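Local coordinates for protein pyruvate synthase subunit PorC (Thermotoga maritima MSB8, PDB 2RAA) that is the gamma chain of pyruvate synthase, the heterotetrameric enzyme that oxidises pyruvate with coenzyme A to acetyl-CoA and carbon dioxide, passing electrons to ferredoxin, at residues 36-41 against 171-176; 142-147 against 190-195. All blocks are in the same frame, centred on the assembly; numbering follows the deposited sequence. Where two conformers were deposited one is given.

Contact 1: 36-41 against 171-176; sequences SQMLAE and KRIEKM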
loop_
_atom_site.group_PDB
_atom_site.type_symbol
_atom_site.label_atom_id
_atom_site.label_comp_id
_atom_site.label_asym_id
_atom_site.label_seq_id
_atom_site.Cartn_x
_atom_site.Cartn_y
_atom_site.Cartn_z
ATOM N N SER A 36 5.855 1.599 -3.088
ATOM C CA SER A 36 5.514 2.573 -4.080
ATOM C C SER A 36 6.340 2.341 -5.360
ATOM O O SER A 36 5.784 2.242 -6.461
ATOM C CB SER A 36 5.779 3.944 -3.497
ATOM O OG SER A 36 5.558 4.926 -4.461
ATOM N N GLN A 37 7.658 2.210 -5.222
ATOM C CA GLN A 37 8.503 1.966 -6.387
ATOM C C GLN A 37 8.081 0.733 -7.122
ATOM O O GLN A 37 7.920 0.755 -8.336
ATOM C CB GLN A 37 9.977 1.832 -6.005
ATOM C CG GLN A 37 10.684 3.183 -5.820
ATOM C CD GLN A 37 10.968 3.851 -7.158
ATOM O OE1 GLN A 37 11.774 3.338 -7.968
ATOM N NE2 GLN A 37 10.300 4.991 -7.412
HETATM N N MSE A 38 7.869 -0.336 -6.371
HETATM C CA MSE A 38 7.565 -1.657 -6.922
HETATM C C MSE A 38 6.268 -1.688 -7.703
HETATM O O MSE A 38 6.141 -2.341 -8.745
HETATM C CB MSE A 38 7.491 -2.652 -5.755
HETATM C CG MSE A 38 7.787 -4.071 -6.142
HETATM SE SE MSE A 38 7.672 -5.305 -4.648
HETATM C CE MSE A 38 8.185 -4.220 -3.076
ATOM N N LEU A 39 5.293 -0.950 -7.193
ATOM C CA LEU A 39 4.023 -0.881 -7.835
ATOM C C LEU A 39 4.273 -0.177 -9.164
ATOM O O LEU A 39 3.927 -0.687 -10.220
ATOM C CB LEU A 39 3.063 -0.100 -6.957
ATOM C CG LEU A 39 1.745 0.217 -7.616
ATOM C CD1 LEU A 39 1.093 -1.083 -8.098
ATOM C CD2 LEU A 39 0.899 0.965 -6.605
ATOM N N ALA A 40 4.927 0.985 -9.095
ATOM C CA ALA A 40 5.277 1.757 -10.289
ATOM C C ALA A 40 6.029 0.853 -11.273
ATOM O O ALA A 40 5.665 0.731 -12.448
ATOM C CB ALA A 40 6.132 3.021 -9.900
ATOM N N GLU A 41 7.066 0.202 -10.786
ATOM C CA GLU A 41 7.832 -0.724 -11.662
ATOM C C GLU A 41 6.960 -1.775 -12.315
ATOM O O GLU A 41 7.131 -2.064 -13.492
ATOM C CB GLU A 41 9.026 -1.318 -10.919
ATOM C CG GLU A 41 10.231 -0.420 -11.053
ATOM C CD GLU A 41 11.288 -0.611 -9.996
ATOM O OE1 GLU A 41 11.220 -1.601 -9.219
ATOM O OE2 GLU A 41 12.192 0.268 -9.953
ATOM N N LYS A 171 6.336 -10.884 -10.585
ATOM C CA LYS A 171 7.460 -10.828 -11.551
ATOM C C LYS A 171 8.528 -9.863 -11.020
ATOM O O LYS A 171 9.726 -10.159 -11.030
ATOM C CB LYS A 171 7.000 -10.432 -12.980
ATOM C CG LYS A 171 6.417 -11.605 -13.834
ATOM N N ARG A 172 8.069 -8.724 -10.521
ATOM C CA ARG A 172 8.938 -7.755 -9.870
ATOM C C ARG A 172 9.616 -8.275 -8.605
ATOM O O ARG A 172 10.795 -7.996 -8.376
ATOM C CB ARG A 172 8.164 -6.445 -9.606
ATOM C CG ARG A 172 8.458 -5.432 -10.686
ATOM C CD ARG A 172 9.781 -4.788 -10.317
ATOM N NE ARG A 172 10.720 -4.634 -11.418
ATOM C CZ ARG A 172 11.976 -4.216 -11.242
ATOM N NH1 ARG A 172 12.446 -3.906 -10.020
ATOM N NH2 ARG A 172 12.779 -4.105 -12.284
ATOM N N ILE A 173 8.900 -9.034 -7.783
ATOM C CA ILE A 173 9.537 -9.669 -6.620
ATOM C C ILE A 173 10.657 -10.594 -7.102
ATOM O O ILE A 173 11.748 -10.561 -6.550
ATOM C CB ILE A 173 8.514 -10.401 -5.724
ATOM C CG1 ILE A 173 7.622 -9.374 -5.009
ATOM C CG2 ILE A 173 9.215 -11.269 -4.684
ATOM C CD1 ILE A 173 6.473 -10.012 -4.220
ATOM N N GLU A 174 10.399 -11.366 -8.158
ATOM C CA GLU A 174 11.417 -12.242 -8.770
ATOM C C GLU A 174 12.676 -11.456 -9.158
ATOM O O GLU A 174 13.779 -11.838 -8.801
ATOM C CB GLU A 174 10.853 -12.964 -10.004
ATOM C CG GLU A 174 9.780 -14.050 -9.712
ATOM C CD GLU A 174 8.912 -14.458 -10.958
ATOM O OE1 GLU A 174 9.263 -14.099 -12.118
ATOM O OE2 GLU A 174 7.864 -15.141 -10.770
ATOM N N LYS A 175 12.505 -10.324 -9.839
ATOM C CA LYS A 175 13.647 -9.509 -10.296
ATOM C C LYS A 175 14.445 -8.786 -9.191
ATOM O O LYS A 175 15.629 -8.555 -9.365
ATOM C CB LYS A 175 13.219 -8.492 -11.381
ATOM C CG LYS A 175 12.958 -9.083 -12.784
HETATM N N MSE A 176 13.834 -8.427 -8.068
HETATM C CA MSE A 176 14.570 -7.724 -7.015
HETATM C C MSE A 176 15.483 -8.653 -6.197
HETATM O O MSE A 176 16.342 -8.185 -5.441
HETATM C CB MSE A 176 13.592 -6.988 -6.098
HETATM C CG MSE A 176 12.765 -5.935 -6.822
HETATM SE SE MSE A 176 11.306 -5.289 -5.722
HETATM C CE MSE A 176 12.225 -3.719 -4.788
#
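R172 and E41 meet across two helices whose short segments run 10.2 Å apart at an angle of 116°, and the arginine shows how one long side chain can serve packing first and charge last. Its CB faces the opposite helix and lies 4.2 Å from CG of M38. CG and CD pass across E41 at a slant, CD 3.6 Å from the glutamate CB, apolar against apolar. Past the bends at chi2 and chi3, NE skirts that CB and also forms a salt bridge to E45, one turn beyond E41 on helix 32-45. CZ has OE1 of E41 nearby, and NH1 ends the run in a salt bridge of 2.7 Å to the same OE1. The carboxylate does not pair in plane with the guanidinium: the two planes are 54° apart, and CD of E41 sits over one face, displaced toward the rim. Replaced by an alanine, R172 would probably leave E41 and E45 without their shared cation and strip the cover from the E41 methylene. Deeper in, SE of selenomethionine M38 lies 4.1 Å from CG1 of I173. With CG turned away from the backbone nitrogen (chi1 -155°), M38 also reaches across toward SE of M176, in one of that selenomethionine's two conformers. Helix 32-45 lies on the mixed sheet, S36 and A40 touching strands 50-55 and 64-72, and helix 166-176 covers it as a second layer; L154 of helix 150-161 backs M38 and L39, and I173 passes on to helix 183-199.

Contact 2: 142-147 against 190-195; sequences QEIKRG and KRALRR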
loop_
_atom_site.group_PDB
_atom_site.type_symbol
_atom_site.label_atom_id
_atom_site.label_comp_id
_atom_site.label_asym_id
_atom_site.label_seq_id
_atom_site.Cartn_x
_atom_site.Cartn_y
_atom_site.Cartn_z
ATOM N N GLN A 142 4.993 -13.880 9.702
ATOM C CA GLN A 142 4.787 -15.287 9.408
ATOM C C GLN A 142 5.550 -15.740 8.170
ATOM O O GLN A 142 6.168 -16.812 8.147
ATOM C CB GLN A 142 3.291 -15.572 9.213
ATOM C CG GLN A 142 2.446 -15.467 10.462
ATOM C CD GLN A 142 1.164 -16.291 10.391
ATOM O OE1 GLN A 142 0.057 -15.738 10.353
ATOM N NE2 GLN A 142 1.312 -17.619 10.356
ATOM N N GLU A 143 5.497 -14.920 7.133
ATOM C CA GLU A 143 6.000 -15.345 5.850
ATOM C C GLU A 143 7.451 -14.996 5.603
ATOM O O GLU A 143 8.228 -15.871 5.157
ATOM C CB GLU A 143 5.116 -14.778 4.726
ATOM C CG GLU A 143 3.692 -15.323 4.711
ATOM C CD GLU A 143 3.606 -16.861 4.610
ATOM O OE1 GLU A 143 4.533 -17.547 4.106
ATOM O OE2 GLU A 143 2.560 -17.379 5.027
ATOM N N ILE A 144 7.816 -13.730 5.846
ATOM C CA ILE A 144 9.191 -13.286 5.599
ATOM C C ILE A 144 10.001 -13.163 6.912
ATOM O O ILE A 144 11.173 -12.816 6.879
ATOM C CB ILE A 144 9.293 -12.019 4.751
ATOM C CG1 ILE A 144 8.771 -10.785 5.516
ATOM C CG2 ILE A 144 8.568 -12.256 3.381
ATOM C CD1 ILE A 144 9.093 -9.396 4.877
ATOM N N LYS A 145 9.362 -13.442 8.039
ATOM C CA LYS A 145 10.016 -13.353 9.325
ATOM C C LYS A 145 10.483 -11.964 9.703
ATOM O O LYS A 145 11.458 -11.824 10.405
ATOM C CB LYS A 145 11.181 -14.345 9.360
ATOM C CG LYS A 145 10.712 -15.798 9.181
ATOM C CD LYS A 145 11.914 -16.733 9.138
ATOM C CE LYS A 145 11.553 -18.196 8.883
ATOM N NZ LYS A 145 12.778 -19.049 9.076
ATOM N N ARG A 146 9.749 -10.958 9.266
ATOM C CA ARG A 146 10.024 -9.549 9.555
ATOM C C ARG A 146 8.687 -8.847 9.692
ATOM O O ARG A 146 7.757 -9.158 8.966
ATOM C CB ARG A 146 10.719 -8.867 8.371
ATOM C CG ARG A 146 12.201 -8.929 8.287
ATOM C CD ARG A 146 12.714 -10.311 8.060
ATOM N NE ARG A 146 13.916 -10.331 7.235
ATOM C CZ ARG A 146 14.875 -11.237 7.335
ATOM N NH1 ARG A 146 14.814 -12.181 8.264
ATOM N NH2 ARG A 146 15.919 -11.175 6.519
ATOM N N GLY A 147 8.605 -7.850 10.546
ATOM C CA GLY A 147 7.370 -7.104 10.694
ATOM C C GLY A 147 7.216 -5.912 9.788
ATOM O O GLY A 147 6.410 -5.031 10.079
ATOM N N LYS A 190 6.611 -13.727 -2.045
ATOM C CA LYS A 190 5.444 -13.829 -2.933
ATOM C C LYS A 190 4.263 -14.292 -2.126
ATOM O O LYS A 190 3.146 -13.867 -2.387
ATOM C CB LYS A 190 5.685 -14.766 -4.142
ATOM C CG LYS A 190 7.010 -14.469 -4.892
ATOM C CD LYS A 190 6.948 -14.555 -6.408
ATOM C CE LYS A 190 7.181 -15.932 -6.963
ATOM N NZ LYS A 190 7.306 -15.818 -8.452
ATOM N N ARG A 191 4.508 -15.175 -1.155
ATOM C CA ARG A 191 3.446 -15.602 -0.250
ATOM C C ARG A 191 2.947 -14.428 0.567
ATOM O O ARG A 191 1.772 -14.312 0.822
ATOM C CB ARG A 191 3.921 -16.671 0.701
ATOM C CG ARG A 191 4.058 -18.026 0.083
ATOM C CD ARG A 191 4.219 -19.081 1.177
ATOM N NE ARG A 191 5.573 -19.132 1.738
ATOM C CZ ARG A 191 6.585 -19.786 1.174
ATOM N NH1 ARG A 191 6.411 -20.432 0.027
ATOM N NH2 ARG A 191 7.780 -19.787 1.751
ATOM N N ALA A 192 3.852 -13.573 1.005
ATOM C CA ALA A 192 3.462 -12.396 1.780
ATOM C C ALA A 192 2.551 -11.511 0.920
ATOM O O ALA A 192 1.528 -11.016 1.388
ATOM C CB ALA A 192 4.704 -11.647 2.283
ATOM N N LEU A 193 2.881 -11.365 -0.366
ATOM C CA LEU A 193 2.056 -10.552 -1.257
ATOM C C LEU A 193 0.676 -11.204 -1.425
ATOM O O LEU A 193 -0.328 -10.562 -1.201
ATOM C CB LEU A 193 2.750 -10.314 -2.597
ATOM C CG LEU A 193 1.933 -9.539 -3.645
ATOM C CD1 LEU A 193 1.980 -7.988 -3.460
ATOM C CD2 LEU A 193 2.435 -9.935 -4.993
ATOM N N ARG A 194 0.659 -12.495 -1.755
ATOM C CA ARG A 194 -0.568 -13.245 -1.931
ATOM C C ARG A 194 -1.471 -13.216 -0.704
ATOM O O ARG A 194 -2.668 -13.006 -0.851
ATOM C CB ARG A 194 -0.260 -14.695 -2.279
ATOM C CG ARG A 194 0.399 -14.904 -3.647
ATOM C CD ARG A 194 0.354 -16.385 -4.042
ATOM N NE ARG A 194 1.537 -16.834 -4.793
ATOM C CZ ARG A 194 2.493 -17.657 -4.333
ATOM N NH1 ARG A 194 2.451 -18.171 -3.098
ATOM N NH2 ARG A 194 3.509 -17.989 -5.131
ATOM N N ARG A 195 -0.914 -13.455 0.491
ATOM C CA ARG A 195 -1.713 -13.428 1.690
ATOM C C ARG A 195 -2.304 -12.047 2.009
ATOM O O ARG A 195 -3.385 -11.974 2.604
ATOM C CB ARG A 195 -0.956 -14.021 2.908
ATOM C CG ARG A 195 -1.034 -15.584 2.990
ATOM C CD ARG A 195 -0.561 -16.092 4.361
ATOM N NE ARG A 195 -1.394 -15.598 5.483
ATOM C CZ ARG A 195 -1.003 -15.555 6.763
ATOM N NH1 ARG A 195 0.221 -15.946 7.081
ATOM N NH2 ARG A 195 -1.812 -15.076 7.724
HETATM O O HOH W 1 7.335 -18.237 4.725
#
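OE1 of E143 is approached from two directions, by NE of R191 and by a water. The arginine bond measures 3.0 Å from NE to OE1 and is bent, 136° at the hydrogen; it meets the oxygen on its syn side, somewhat out of the carboxylate plane, yet lies in the plane of the guanidinium. The water donates to OE1 and to the backbone O of E143, 2.6 Å from the latter, and accepts a weak bond from NH2 of R191, so it bridges the same two residues. The other carboxylate oxygen, OE2, takes a long, weak salt bridge of 3.4 Å from NH1 of R195. A bend at chi2 (-57°) turns the E143 carboxylate between the two arginines, one helical turn apart, and its plane stands nearly perpendicular to the R195 guanidinium. R195 has its stronger partner in E199 on its own helix; Q142 adds its OE1 to the edge of the guanidinium, 3.3 Å from NH2, with the donor well above the amide carbonyl plane, and NH1 gives the same oxygen a further weak bond. Beneath the charges, CB of A192 packs against CB of E143 and CG2 of I144, 4.1 Å from the latter, where helix 136-143 gives way to a turn. One carboxylate therefore faces two cations in a salt-bridge network at the surface, which would be expected to stabilise its ionised form and tie the end of helix 136-143 to helix 183-199.

Contacts 1 and 2 lie about 15 Å apart, centre to centre, and meet through two consecutive helices: 166-176 supplies one side of contact 1, and 183-199 one side of contact 2. Between them, OE2 of E174 forms a salt bridge with NZ of K190, at 2.5 Å, and I173 packs by its CG2 on CG of K190, at 3.9 Å, and by its CD1 on CB of L193. I173 thus touches both M38 and the helix that carries R191 and R195. Contact 1 joins a helix on the sheet to an outer helix; contact 2 joins a helix end and its following turn to helix 183-199 at the surface. Each illustrates the same principle: charged pairs with apolar contact alongside.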